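Local coordinates for periplasmic solute binding protein (Candidatus liberibacter, PDB 4CL2) that binds manganese or zinc ions and probably hands them to an ABC-type uptake transporter as its periplasmic solute-binding component, at residues K5-S10 with D16-I21; D24-T29 with A127-N132; I57-L62 with K70-L75; T112-Y117 with E145-S150; Q227-V232 with A238-V243. All blocks are in the same frame, centred on the assembly; numbering follows the deposited sequence. Where two conformers were deposited one is given.

Interaction 1: residues K5-S10 with D16-I21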
# COMPACT_ATOMS: atom_id res chain seq x y z
N LYS A 5 -3.52 -17.60 19.43
CA LYS A 5 -3.87 -16.19 19.36
C LYS A 5 -4.34 -15.84 17.95
O LYS A 5 -4.00 -16.50 16.98
CB LYS A 5 -2.64 -15.37 19.72
CG LYS A 5 -2.37 -15.56 21.21
CD LYS A 5 -1.14 -14.87 21.67
CE LYS A 5 -0.72 -15.35 23.06
NZ LYS A 5 -1.83 -15.11 24.03
N VAL A 6 -5.17 -14.78 17.89
CA VAL A 6 -5.81 -14.35 16.65
C VAL A 6 -5.40 -12.88 16.44
O VAL A 6 -5.48 -12.07 17.34
CB VAL A 6 -7.36 -14.46 16.75
CG1 VAL A 6 -8.04 -13.94 15.47
CG2 VAL A 6 -7.79 -15.88 16.94
N VAL A 7 -4.86 -12.60 15.28
CA VAL A 7 -4.36 -11.24 14.93
C VAL A 7 -5.15 -10.81 13.67
O VAL A 7 -5.05 -11.44 12.60
CB VAL A 7 -2.86 -11.26 14.63
CG1 VAL A 7 -2.41 -9.88 14.21
CG2 VAL A 7 -2.10 -11.75 15.85
N LEU A 8 -5.94 -9.76 13.85
CA LEU A 8 -6.81 -9.18 12.81
C LEU A 8 -6.08 -8.00 12.15
O LEU A 8 -5.72 -7.02 12.77
CB LEU A 8 -8.16 -8.76 13.39
CG LEU A 8 -9.04 -8.03 12.37
CD1 LEU A 8 -9.49 -8.95 11.24
CD2 LEU A 8 -10.25 -7.46 13.16
N SER A 9 -5.85 -8.12 10.84
CA SER A 9 -5.29 -7.02 10.01
C SER A 9 -6.46 -6.27 9.32
O SER A 9 -7.49 -6.84 8.98
CB SER A 9 -4.33 -7.59 8.96
OG SER A 9 -3.20 -8.24 9.53
N SER A 10 -6.30 -4.96 9.17
CA SER A 10 -7.36 -4.13 8.62
C SER A 10 -7.63 -4.47 7.14
O SER A 10 -8.78 -4.36 6.72
CB SER A 10 -7.09 -2.66 8.83
OG SER A 10 -5.92 -2.25 8.11
N ASP A 16 -1.27 -10.12 4.66
CA ASP A 16 -0.26 -10.93 4.00
C ASP A 16 1.14 -10.73 4.62
O ASP A 16 1.92 -11.70 4.82
CB ASP A 16 -0.22 -10.63 2.49
CG ASP A 16 0.79 -11.47 1.79
OD1 ASP A 16 0.57 -12.69 1.60
OD2 ASP A 16 1.86 -10.93 1.46
N ILE A 17 1.46 -9.49 4.97
CA ILE A 17 2.74 -9.21 5.66
C ILE A 17 2.78 -9.97 6.96
O ILE A 17 3.75 -10.66 7.29
CB ILE A 17 2.90 -7.70 5.91
CG1 ILE A 17 3.14 -6.98 4.59
CG2 ILE A 17 4.13 -7.46 6.82
CD1 ILE A 17 2.92 -5.50 4.70
N THR A 18 1.68 -9.88 7.69
CA THR A 18 1.63 -10.56 9.00
C THR A 18 1.77 -12.09 8.89
O THR A 18 2.50 -12.73 9.66
CB THR A 18 0.32 -10.20 9.69
OG1 THR A 18 0.21 -8.77 9.78
CG2 THR A 18 0.31 -10.74 11.11
N GLN A 19 1.12 -12.68 7.91
CA GLN A 19 1.26 -14.11 7.66
C GLN A 19 2.67 -14.50 7.40
O GLN A 19 3.10 -15.56 7.83
CB GLN A 19 0.36 -14.53 6.50
CG GLN A 19 0.39 -16.01 6.15
CD GLN A 19 -0.10 -16.92 7.28
OE1 GLN A 19 -0.91 -16.54 8.12
NE2 GLN A 19 0.44 -18.12 7.32
N ASN A 20 3.44 -13.66 6.72
CA ASN A 20 4.82 -14.02 6.47
C ASN A 20 5.72 -13.94 7.69
O ASN A 20 6.75 -14.62 7.79
CB ASN A 20 5.39 -13.15 5.37
CG ASN A 20 5.01 -13.66 4.02
OD1 ASN A 20 5.61 -14.63 3.51
ND2 ASN A 20 3.98 -13.09 3.45
N ILE A 21 5.34 -13.10 8.66
CA ILE A 21 6.11 -12.99 9.88
C ILE A 21 5.68 -14.08 10.88
O ILE A 21 6.51 -14.62 11.59
CB ILE A 21 6.03 -11.57 10.46
CG1 ILE A 21 6.56 -10.50 9.44
CG2 ILE A 21 6.74 -11.44 11.79
CD1 ILE A 21 5.95 -9.16 9.67
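The hydroxyl OG1 of T18 is hydrogen-bonded to the carbonyl oxygen of I14, one turn back in its own helix, and S9 OG of strand 6-9 lies 3.5 Å from the same T18 OG1. S9 is modelled in two conformers, so this approach, given for one of them, is to be read with caution. The contact belongs to a beta-alpha-beta crossover: strand 6-9 runs out, helix 12-22 packs back across the sheet, and strand 27-30 returns parallel beside the first. T18 is the one helix residue here that reaches the strand. With chi1 at -56°, its OG1 sits beside the backbone N and CG2 is turned anti to it, which sends the methyl to the V7 side. There V7 CG1 and T18 CG2 are 4.2 Å apart, a loose apolar touch. L58 of the neighbouring strand packs against V7, S9 and T18 alike, and V28 and I121 also touch T18, so a small polar end sits in a largely apolar layer. The helix also carries a doubly used carbonyl on its outer side. D16 O takes the backbone N of N20 at 3.1 Å, and N20 ND2 reaches the same D16 O from the opposite face of its plane, at 2.8 Å.

Interaction 2: residues D24-T29 with A127-N132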
# COMPACT_ATOMS: atom_id res chain seq x y z
N ASP A 24 1.78 -18.99 10.77
CA ASP A 24 0.93 -20.01 11.51
C ASP A 24 1.17 -20.19 13.02
O ASP A 24 0.43 -20.99 13.66
CB ASP A 24 0.89 -21.40 10.85
CG ASP A 24 0.40 -21.36 9.40
OD1 ASP A 24 -0.51 -20.58 9.05
OD2 ASP A 24 0.93 -22.15 8.61
N LEU A 25 2.07 -19.38 13.63
CA LEU A 25 2.12 -19.31 15.07
C LEU A 25 0.90 -18.68 15.69
O LEU A 25 0.59 -18.95 16.82
CB LEU A 25 3.36 -18.56 15.53
CG LEU A 25 4.65 -19.28 15.12
CD1 LEU A 25 5.78 -18.27 15.27
CD2 LEU A 25 4.90 -20.54 15.93
N VAL A 26 0.26 -17.80 14.93
CA VAL A 26 -1.02 -17.18 15.26
C VAL A 26 -1.95 -17.33 14.05
O VAL A 26 -1.49 -17.57 12.93
CB VAL A 26 -0.89 -15.69 15.64
CG1 VAL A 26 0.09 -15.51 16.76
CG2 VAL A 26 -0.59 -14.81 14.43
N THR A 27 -3.24 -17.19 14.31
CA THR A 27 -4.23 -17.12 13.25
C THR A 27 -4.33 -15.71 12.74
O THR A 27 -4.61 -14.83 13.51
CB THR A 27 -5.59 -17.61 13.77
OG1 THR A 27 -5.41 -18.96 14.23
CG2 THR A 27 -6.64 -17.57 12.68
N VAL A 28 -4.04 -15.49 11.45
CA VAL A 28 -4.09 -14.16 10.89
C VAL A 28 -5.42 -14.04 10.11
O VAL A 28 -5.74 -14.88 9.23
CB VAL A 28 -2.89 -13.91 9.96
CG1 VAL A 28 -3.05 -12.61 9.21
CG2 VAL A 28 -1.60 -13.89 10.79
N THR A 29 -6.19 -13.05 10.46
CA THR A 29 -7.46 -12.72 9.80
C THR A 29 -7.32 -11.33 9.17
O THR A 29 -6.36 -10.55 9.51
CB THR A 29 -8.60 -12.77 10.79
OG1 THR A 29 -8.29 -11.94 11.93
CG2 THR A 29 -8.88 -14.21 11.20
N ALA A 127 5.37 -8.83 21.36
CA ALA A 127 4.78 -8.36 22.62
C ALA A 127 3.54 -9.19 22.98
O ALA A 127 3.29 -9.47 24.15
CB ALA A 127 4.42 -6.92 22.52
N LEU A 128 2.76 -9.54 21.96
CA LEU A 128 1.60 -10.37 22.14
C LEU A 128 1.96 -11.80 22.57
O LEU A 128 1.26 -12.39 23.41
CB LEU A 128 0.77 -10.44 20.84
CG LEU A 128 -0.47 -11.35 20.80
CD1 LEU A 128 -1.57 -10.78 21.73
CD2 LEU A 128 -0.93 -11.55 19.36
N ASP A 129 3.03 -12.35 21.99
CA ASP A 129 3.33 -13.77 22.08
C ASP A 129 4.82 -13.98 22.31
O ASP A 129 5.55 -14.46 21.44
CB ASP A 129 2.89 -14.43 20.77
CG ASP A 129 3.08 -15.93 20.78
OD1 ASP A 129 3.00 -16.56 21.85
OD2 ASP A 129 3.23 -16.50 19.66
N PRO A 130 5.28 -13.57 23.48
CA PRO A 130 6.73 -13.49 23.71
C PRO A 130 7.45 -14.81 23.71
O PRO A 130 8.67 -14.84 23.44
CB PRO A 130 6.84 -12.75 25.04
CG PRO A 130 5.51 -12.84 25.65
CD PRO A 130 4.53 -12.93 24.56
N SER A 131 6.71 -15.91 23.94
CA SER A 131 7.34 -17.20 23.94
C SER A 131 7.86 -17.60 22.55
O SER A 131 8.68 -18.53 22.46
CB SER A 131 6.44 -18.28 24.53
OG SER A 131 5.43 -18.55 23.61
N ASN A 132 7.37 -16.96 21.52
CA ASN A 132 7.79 -17.25 20.14
C ASN A 132 8.68 -16.12 19.58
O ASN A 132 8.87 -16.07 18.37
CB ASN A 132 6.60 -17.46 19.24
CG ASN A 132 5.99 -18.83 19.43
OD1 ASN A 132 6.73 -19.80 19.59
ND2 ASN A 132 4.67 -18.89 19.56
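L25 and N132 reach for each other from opposite directions, a branched methyl end against an amide. L25 CD2 stands 4.0 Å from N132 ND2 and just as far from N132 CG, with OD1 only slightly farther off, while the second methyl, CD1, lies beside N132 CB. What keeps this amide from turning is a bond inside its own segment. N132 ND2 gives a hydrogen to D129 OD2 at 2.8 Å, nearly straight at 164°; the acceptor lies in the amide plane, and the carboxylate is met on its syn side, 28° out of plane. The same D129 OD2 also bonds Y136 OH of helix 133-158. The two segments meet at the rim of the four-stranded parallel sheet, where strand 27-30 is an outermost strand and the chain bends from helix 111-128 into helix 133-158. N132 occupies the N-cap position of the second helix; its side chain bonds D129 and makes no capping bond. Next to the L25 pair, V26 turns CG1 toward the carboxylate, 4.4 Å from D129 OD2, a loose approach of a methyl to a buried carboxylate oxygen. Y136 packs on both L25 and V26, and V26 also touches V7 of strand 6-9.

Interaction 3: residues I57-L62 with K70-L75; sequences ILCNGL and KYFTNL. With ACT (acetate ion), chain I.
I57 and F72 make the central contact, a CH-pi interaction in which the gamma-branch methyl of the isoleucine stands over the phenyl face. I57 CG2 is 4.2 Å from the centroid of the F72 ring and only 12° off its normal. With chi1 at -61°, CG2 is anti to the backbone N, and the other branch runs out past the ring rim. A sulfur-aromatic contact comes next: C59, two residues on and on the same side of the strand, brings SG to 3.7 Å from F72 CE2. The sulfur lies oblique to the ring, 52° off the normal. Plain apolar packing completes the set. I57 CD1 touches F72 CD1 at 3.9 Å, and it meets L75 CD2 tip to tip, also at 3.9 Å. The backbone shapes the F72 side, for this residue is the centre of an inverse gamma turn closed by a weak T73 N to Y71 O bond. At the outer surface N74 ND2 holds an acetate, probably from the crystallisation liquor, through its OXT at 2.8 Å. The segment 70-75 belongs to the connection between strands 56-59 and 80-83, neighbours in the parallel sheet. It lies across the sheet face, with I81 of strand 80-83 touching C59, F72 and L75, and I51 of helix 45-53 packing against both F72 and L75.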
# COMPACT_ATOMS: atom_id res chain seq x y z
N ILE A 57 -5.10 -6.04 16.95
CA ILE A 57 -5.64 -5.47 15.70
C ILE A 57 -4.54 -4.62 15.07
O ILE A 57 -3.99 -3.75 15.72
CB ILE A 57 -6.91 -4.68 15.94
CG1 ILE A 57 -7.98 -5.59 16.53
CG2 ILE A 57 -7.37 -4.05 14.64
CD1 ILE A 57 -9.27 -4.88 16.91
N LEU A 58 -4.21 -4.94 13.82
CA LEU A 58 -3.14 -4.24 13.11
C LEU A 58 -3.76 -3.34 12.02
O LEU A 58 -4.41 -3.81 11.08
CB LEU A 58 -2.21 -5.23 12.48
CG LEU A 58 -1.50 -6.22 13.39
CD1 LEU A 58 -0.68 -7.19 12.51
CD2 LEU A 58 -0.64 -5.47 14.41
N CYS A 59 -3.59 -2.04 12.20
CA CYS A 59 -4.14 -1.01 11.28
C CYS A 59 -2.98 -0.34 10.55
O CYS A 59 -1.87 -0.22 11.07
CB CYS A 59 -4.92 0.06 12.04
SG CYS A 59 -6.54 -0.58 12.60
N ASN A 60 -3.29 0.21 9.38
CA ASN A 60 -2.39 1.06 8.64
C ASN A 60 -2.17 2.39 9.27
O ASN A 60 -1.03 2.95 9.26
CB ASN A 60 -2.97 1.35 7.26
CG ASN A 60 -1.90 1.87 6.29
OD1 ASN A 60 -1.04 1.11 5.84
ND2 ASN A 60 -2.02 3.14 5.93
N GLY A 61 -3.23 2.95 9.83
CA GLY A 61 -3.24 4.36 10.18
C GLY A 61 -3.15 5.21 8.95
O GLY A 61 -3.56 4.78 7.85
N LEU A 62 -2.64 6.44 9.11
CA LEU A 62 -2.67 7.46 8.05
C LEU A 62 -4.09 7.62 7.49
O LEU A 62 -4.30 7.74 6.28
CB LEU A 62 -1.62 7.16 6.99
CG LEU A 62 -0.21 6.98 7.51
CD1 LEU A 62 0.73 6.46 6.39
CD2 LEU A 62 0.43 8.17 8.23
N LYS A 70 -14.61 3.15 14.26
CA LYS A 70 -15.71 3.07 15.25
C LYS A 70 -16.17 1.63 15.53
O LYS A 70 -16.79 1.40 16.57
CB LYS A 70 -16.93 3.86 14.83
CG LYS A 70 -17.55 3.40 13.50
CD LYS A 70 -18.65 4.32 13.08
CE LYS A 70 -19.26 3.77 11.82
NZ LYS A 70 -20.37 4.61 11.31
N TYR A 71 -15.88 0.69 14.64
CA TYR A 71 -16.28 -0.70 14.85
C TYR A 71 -15.26 -1.43 15.72
O TYR A 71 -15.54 -2.59 16.13
CB TYR A 71 -16.42 -1.45 13.53
CG TYR A 71 -17.59 -0.97 12.74
CD1 TYR A 71 -18.88 -1.47 12.96
CD2 TYR A 71 -17.44 0.04 11.81
CE1 TYR A 71 -19.95 -1.01 12.23
CE2 TYR A 71 -18.51 0.52 11.10
CZ TYR A 71 -19.75 0.01 11.32
OH TYR A 71 -20.79 0.51 10.60
N PHE A 72 -14.08 -0.82 15.93
CA PHE A 72 -13.06 -1.43 16.80
C PHE A 72 -13.33 -1.00 18.21
O PHE A 72 -12.51 -0.36 18.86
CB PHE A 72 -11.63 -1.14 16.35
CG PHE A 72 -11.28 -1.59 14.97
CD1 PHE A 72 -11.52 -2.89 14.50
CD2 PHE A 72 -10.55 -0.74 14.13
CE1 PHE A 72 -11.19 -3.28 13.25
CE2 PHE A 72 -10.19 -1.15 12.85
CZ PHE A 72 -10.47 -2.41 12.39
N THR A 73 -14.46 -1.46 18.75
CA THR A 73 -14.92 -1.09 20.03
C THR A 73 -15.52 -2.33 20.73
O THR A 73 -15.75 -3.36 20.08
CB THR A 73 -15.96 0.02 19.89
OG1 THR A 73 -16.23 0.56 21.17
CG2 THR A 73 -17.23 -0.45 19.35
N ASN A 74 -15.81 -2.24 22.05
CA ASN A 74 -16.27 -3.41 22.81
C ASN A 74 -15.31 -4.60 22.64
O ASN A 74 -15.76 -5.75 22.45
CB ASN A 74 -17.69 -3.73 22.37
CG ASN A 74 -18.41 -4.66 23.29
OD1 ASN A 74 -18.17 -4.72 24.51
ND2 ASN A 74 -19.40 -5.36 22.74
N LEU A 75 -14.01 -4.30 22.60
CA LEU A 75 -12.98 -5.28 22.29
C LEU A 75 -12.69 -6.25 23.46
O LEU A 75 -12.99 -5.97 24.59
CB LEU A 75 -11.68 -4.62 21.88
CG LEU A 75 -11.68 -3.64 20.68
CD1 LEU A 75 -10.30 -3.02 20.46
CD2 LEU A 75 -12.20 -4.35 19.45
C ACT I . -20.04 -3.89 19.20
O ACT I . -20.83 -3.02 18.72
OXT ACT I . -20.33 -4.47 20.24
CH3 ACT I . -18.70 -4.25 18.60

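Interaction 4: residues T112-Y117 with E145-S150. With SO4 (sulfate ion), chain E.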
# COMPACT_ATOMS: atom_id res chain seq x y z
N THR A 112 11.75 1.05 1.53
CA THR A 112 12.13 1.41 2.90
C THR A 112 10.97 1.14 3.82
O THR A 112 11.13 0.58 4.92
CB THR A 112 12.50 2.90 2.99
OG1 THR A 112 13.62 3.13 2.13
CG2 THR A 112 12.82 3.27 4.37
N ASN A 113 9.78 1.55 3.42
CA ASN A 113 8.65 1.38 4.30
C ASN A 113 8.21 -0.05 4.50
O ASN A 113 7.71 -0.40 5.55
CB ASN A 113 7.48 2.26 3.85
CG ASN A 113 7.80 3.75 3.91
OD1 ASN A 113 8.75 4.19 4.55
ND2 ASN A 113 6.96 4.57 3.27
N ALA A 114 8.36 -0.90 3.50
CA ALA A 114 8.07 -2.32 3.68
C ALA A 114 8.81 -2.80 4.90
O ALA A 114 8.27 -3.55 5.71
CB ALA A 114 8.52 -3.09 2.42
N MET A 115 10.10 -2.41 5.03
CA MET A 115 10.91 -2.85 6.19
C MET A 115 10.35 -2.35 7.53
O MET A 115 10.40 -3.05 8.55
CB MET A 115 12.34 -2.45 6.09
CG MET A 115 12.98 -2.69 4.75
SD MET A 115 13.01 -4.51 4.50
CE MET A 115 13.25 -4.69 2.73
N ILE A 116 9.78 -1.15 7.53
CA ILE A 116 9.15 -0.56 8.73
C ILE A 116 7.82 -1.27 9.08
O ILE A 116 7.59 -1.56 10.27
CB ILE A 116 8.94 0.96 8.54
CG1 ILE A 116 10.31 1.59 8.41
CG2 ILE A 116 8.12 1.51 9.70
CD1 ILE A 116 10.25 3.05 8.00
N TYR A 117 6.99 -1.55 8.10
CA TYR A 117 5.77 -2.37 8.29
C TYR A 117 6.15 -3.70 8.96
O TYR A 117 5.57 -4.11 9.98
CB TYR A 117 5.02 -2.67 7.00
CG TYR A 117 4.08 -1.58 6.50
CD1 TYR A 117 4.55 -0.36 6.02
CD2 TYR A 117 2.70 -1.76 6.49
CE1 TYR A 117 3.70 0.63 5.52
CE2 TYR A 117 1.86 -0.77 6.02
CZ TYR A 117 2.32 0.42 5.56
OH TYR A 117 1.49 1.42 5.07
N GLU A 145 14.46 -9.81 3.84
CA GLU A 145 15.43 -10.17 2.84
C GLU A 145 14.79 -10.62 1.55
O GLU A 145 15.26 -10.27 0.48
CB GLU A 145 16.44 -11.23 3.33
CG GLU A 145 17.32 -10.80 4.50
CD GLU A 145 17.89 -9.38 4.42
OE1 GLU A 145 18.45 -9.02 3.35
OE2 GLU A 145 17.78 -8.65 5.46
N LYS A 146 13.72 -11.40 1.65
CA LYS A 146 13.02 -11.79 0.43
C LYS A 146 12.49 -10.58 -0.36
O LYS A 146 12.61 -10.53 -1.57
CB LYS A 146 11.87 -12.72 0.81
CG LYS A 146 11.24 -13.44 -0.36
CD LYS A 146 10.17 -14.43 0.12
CE LYS A 146 9.60 -15.26 -1.03
NZ LYS A 146 8.60 -16.18 -0.39
N ILE A 147 11.97 -9.56 0.35
CA ILE A 147 11.46 -8.37 -0.26
C ILE A 147 12.61 -7.60 -0.90
O ILE A 147 12.55 -7.18 -2.03
CB ILE A 147 10.71 -7.44 0.79
CG1 ILE A 147 9.41 -8.06 1.30
CG2 ILE A 147 10.44 -6.03 0.14
CD1 ILE A 147 8.27 -7.96 0.38
N ARG A 148 13.69 -7.41 -0.14
CA ARG A 148 14.86 -6.73 -0.67
C ARG A 148 15.39 -7.40 -1.93
O ARG A 148 15.69 -6.74 -2.94
CB ARG A 148 15.96 -6.55 0.38
CG ARG A 148 17.14 -5.70 -0.12
CD ARG A 148 18.23 -5.58 0.94
NE ARG A 148 17.67 -4.88 2.06
CZ ARG A 148 17.57 -5.35 3.30
NH1 ARG A 148 18.02 -6.54 3.61
NH2 ARG A 148 16.93 -4.62 4.22
N ASN A 149 15.50 -8.70 -1.89
CA ASN A 149 16.05 -9.45 -3.00
C ASN A 149 15.23 -9.32 -4.25
O ASN A 149 15.78 -9.25 -5.35
CB ASN A 149 16.23 -10.91 -2.60
CG ASN A 149 17.38 -11.10 -1.66
OD1 ASN A 149 18.29 -10.28 -1.61
ND2 ASN A 149 17.38 -12.22 -0.91
N SER A 150 13.92 -9.25 -4.12
CA SER A 150 13.06 -9.06 -5.29
C SER A 150 12.96 -7.66 -5.81
O SER A 150 12.79 -7.47 -7.02
CB SER A 150 11.60 -9.50 -5.07
OG SER A 150 11.53 -10.92 -5.02
S SO4 E . 12.52 -12.49 -8.07
O1 SO4 E . 12.91 -11.59 -9.16
O2 SO4 E . 11.39 -11.89 -7.37
O3 SO4 E . 13.69 -12.64 -7.17
O4 SO4 E . 12.15 -13.82 -8.55
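Two antiparallel helices form this contact, 111-128 and 133-158, successive arms of a helical hairpin. Over the short segments their axes come within 10.3 Å and run at 170° to each other, a fairly wide spacing that is filled by side chains rather than by close backbones. On the buried side A114 CB meets I147 CG2 at 4.2 Å. The isoleucine methyl is well placed for this: CG2 is turned anti to the backbone N, and the CG1 branch takes the place beside that N. M115 starts out along the flank of the contact and then bends at chi2 (-65°), which swings the thioether end across the gap. Its CE ends 4.0 Å from I147 CG2 and equally near R148 CB, wedged against the start of the arginine side chain. Helix 133-158 leads from the lobe built on strand 6-9 toward the one holding strand 167-170, consistent with the long helix that links the two lobes in binding proteins of this family. R148, bent at chi3, crosses the methionine at about a right angle, and M115 SD lies 3.9 Å from R148 NH2, oblique to the guanidinium. That group also has a salt bridge within its helix, from NH1 to E145 OE1; the modelled separation is unusually short, so its exact length is doubtful. E145 OE2 lies in plane at the guanidinium edge. Helix 259-274 closes the inner side, with Y259 on A114 and L260 on I147. R264 NH1 and S150 OG bond a sulfate, probably from the crystallisation liquor; the S150 bond is modelled doubtfully short.

Interaction 5: residues Q227-V232 with A238-V243; sequences QPAKQV and ASYGGV
Y240 carries its ring anti to the backbone N (chi1 173°), which lifts it off strand 239-244 toward helix 227-236; K230, with chi1 at -68° and an extended chain beyond CG, lays its methylenes across that ring. K230 CG is 4.0 Å from the Y240 ring centroid and 17° off the normal, a CH-pi contact over one face, displaced somewhat toward the rim. Farther along, K230 CE sits 3.6 Å from Y240 CD2 and as near to CE2. A229 CB approaches obliquely, 3.9 Å from Y240 CD1. These are the last two elements of a beta-alpha-beta unit: strand 217-221, then helix 227-236, then strand 239-244 parallel to the first. The opposite face of the ring is taken by the strand itself, with G242 N 3.5 Å above the plane and over its centre, so the ring is held between lysine methylenes and backbone. Both polar ends find partners outside the pair: K230 NZ makes a salt bridge to D226, and Y240 OH is hydrogen-bonded to S220. K230 is on the exposed flank. A229 is buried, its side chain about 10 Å from that of E172, a ligand of the bound manganese.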
# COMPACT_ATOMS: atom_id res chain seq x y z
N GLN A 227 -10.44 5.44 -17.44
CA GLN A 227 -10.88 6.45 -18.38
C GLN A 227 -10.20 7.82 -18.15
O GLN A 227 -9.75 8.46 -19.09
CB GLN A 227 -12.43 6.53 -18.42
CG GLN A 227 -13.06 5.23 -18.92
CD GLN A 227 -14.51 5.40 -19.39
OE1 GLN A 227 -14.78 6.15 -20.33
NE2 GLN A 227 -15.44 4.71 -18.73
N PRO A 228 -10.11 8.26 -16.90
CA PRO A 228 -9.40 9.51 -16.70
C PRO A 228 -7.94 9.52 -17.20
O PRO A 228 -7.58 10.45 -17.88
CB PRO A 228 -9.51 9.70 -15.18
CG PRO A 228 -10.80 9.03 -14.83
CD PRO A 228 -10.72 7.78 -15.65
N ALA A 229 -7.19 8.46 -16.91
CA ALA A 229 -5.81 8.39 -17.34
C ALA A 229 -5.73 8.40 -18.84
O ALA A 229 -4.87 9.07 -19.44
CB ALA A 229 -5.12 7.15 -16.73
N LYS A 230 -6.62 7.65 -19.48
CA LYS A 230 -6.60 7.65 -20.93
C LYS A 230 -6.92 9.01 -21.53
O LYS A 230 -6.33 9.44 -22.53
CB LYS A 230 -7.52 6.57 -21.46
CG LYS A 230 -6.99 5.16 -21.16
CD LYS A 230 -7.96 4.08 -21.68
CE LYS A 230 -7.29 2.71 -21.72
NZ LYS A 230 -8.24 1.65 -22.18
N GLN A 231 -7.91 9.67 -20.96
CA GLN A 231 -8.25 11.00 -21.40
C GLN A 231 -7.05 11.95 -21.25
O GLN A 231 -6.76 12.72 -22.17
CB GLN A 231 -9.39 11.54 -20.56
CG GLN A 231 -9.81 12.93 -20.97
CD GLN A 231 -10.29 12.98 -22.45
OE1 GLN A 231 -10.88 12.02 -22.97
NE2 GLN A 231 -10.03 14.08 -23.10
N VAL A 232 -6.43 11.94 -20.07
CA VAL A 232 -5.23 12.76 -19.82
C VAL A 232 -4.12 12.45 -20.80
O VAL A 232 -3.51 13.35 -21.37
CB VAL A 232 -4.74 12.63 -18.39
CG1 VAL A 232 -3.36 13.24 -18.19
CG2 VAL A 232 -5.77 13.23 -17.43
N ALA A 238 0.78 12.16 -24.26
CA ALA A 238 1.43 11.09 -23.52
C ALA A 238 0.78 9.73 -23.88
O ALA A 238 -0.11 9.64 -24.69
CB ALA A 238 1.34 11.35 -22.05
N SER A 239 1.30 8.67 -23.24
CA SER A 239 0.77 7.31 -23.46
C SER A 239 0.16 6.81 -22.17
O SER A 239 0.64 7.11 -21.12
CB SER A 239 1.95 6.36 -23.82
OG SER A 239 2.50 6.76 -25.08
N TYR A 240 -0.89 6.03 -22.29
CA TYR A 240 -1.41 5.34 -21.16
C TYR A 240 -0.51 4.13 -20.84
O TYR A 240 -0.25 3.34 -21.75
CB TYR A 240 -2.81 4.84 -21.49
CG TYR A 240 -3.42 3.97 -20.44
CD1 TYR A 240 -3.63 4.42 -19.13
CD2 TYR A 240 -3.84 2.65 -20.74
CE1 TYR A 240 -4.16 3.60 -18.15
CE2 TYR A 240 -4.39 1.83 -19.75
CZ TYR A 240 -4.57 2.30 -18.47
OH TYR A 240 -5.09 1.52 -17.48
N GLY A 241 -0.05 4.09 -19.61
CA GLY A 241 0.96 3.11 -19.13
C GLY A 241 0.34 1.79 -18.68
O GLY A 241 1.06 0.81 -18.46
N GLY A 242 -0.96 1.74 -18.55
CA GLY A 242 -1.69 0.53 -18.09
C GLY A 242 -2.01 0.55 -16.60
O GLY A 242 -1.93 1.60 -15.96
N VAL A 243 -2.33 -0.62 -16.05
CA VAL A 243 -2.85 -0.81 -14.71
C VAL A 243 -1.84 -1.27 -13.70
O VAL A 243 -1.18 -2.29 -13.89
CB VAL A 243 -4.01 -1.84 -14.72
CG1 VAL A 243 -4.56 -2.02 -13.33
CG2 VAL A 243 -5.11 -1.46 -15.67

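How the interactions relate
Interactions 1, 2 and 3 share the four-stranded parallel sheet, whereas interaction 5 lies across the chain's centre, about 35 Å from interaction 1 between centres. Interactions 1 and 3 are buried, the first a small threonine-serine-valine touch and the third an aromatic and aliphatic cluster; their strands 6-9 and 56-59 are neighbours, L8 and S10 pairing with L58 through the backbone. Interactions 2, 4 and 5 are only partly buried, and each sets an apolar contact beside polar or charged groups. Interactions 2 and 4 use the same helix, 111-128, at different points, and Y117 OH joins interaction 4 to N60 OD1 of interaction 3 at 2.7 Å. Interactions 1 and 5 both tie a helix to a strand within a beta-alpha-beta unit, but only in 5 does a ring carry the contact.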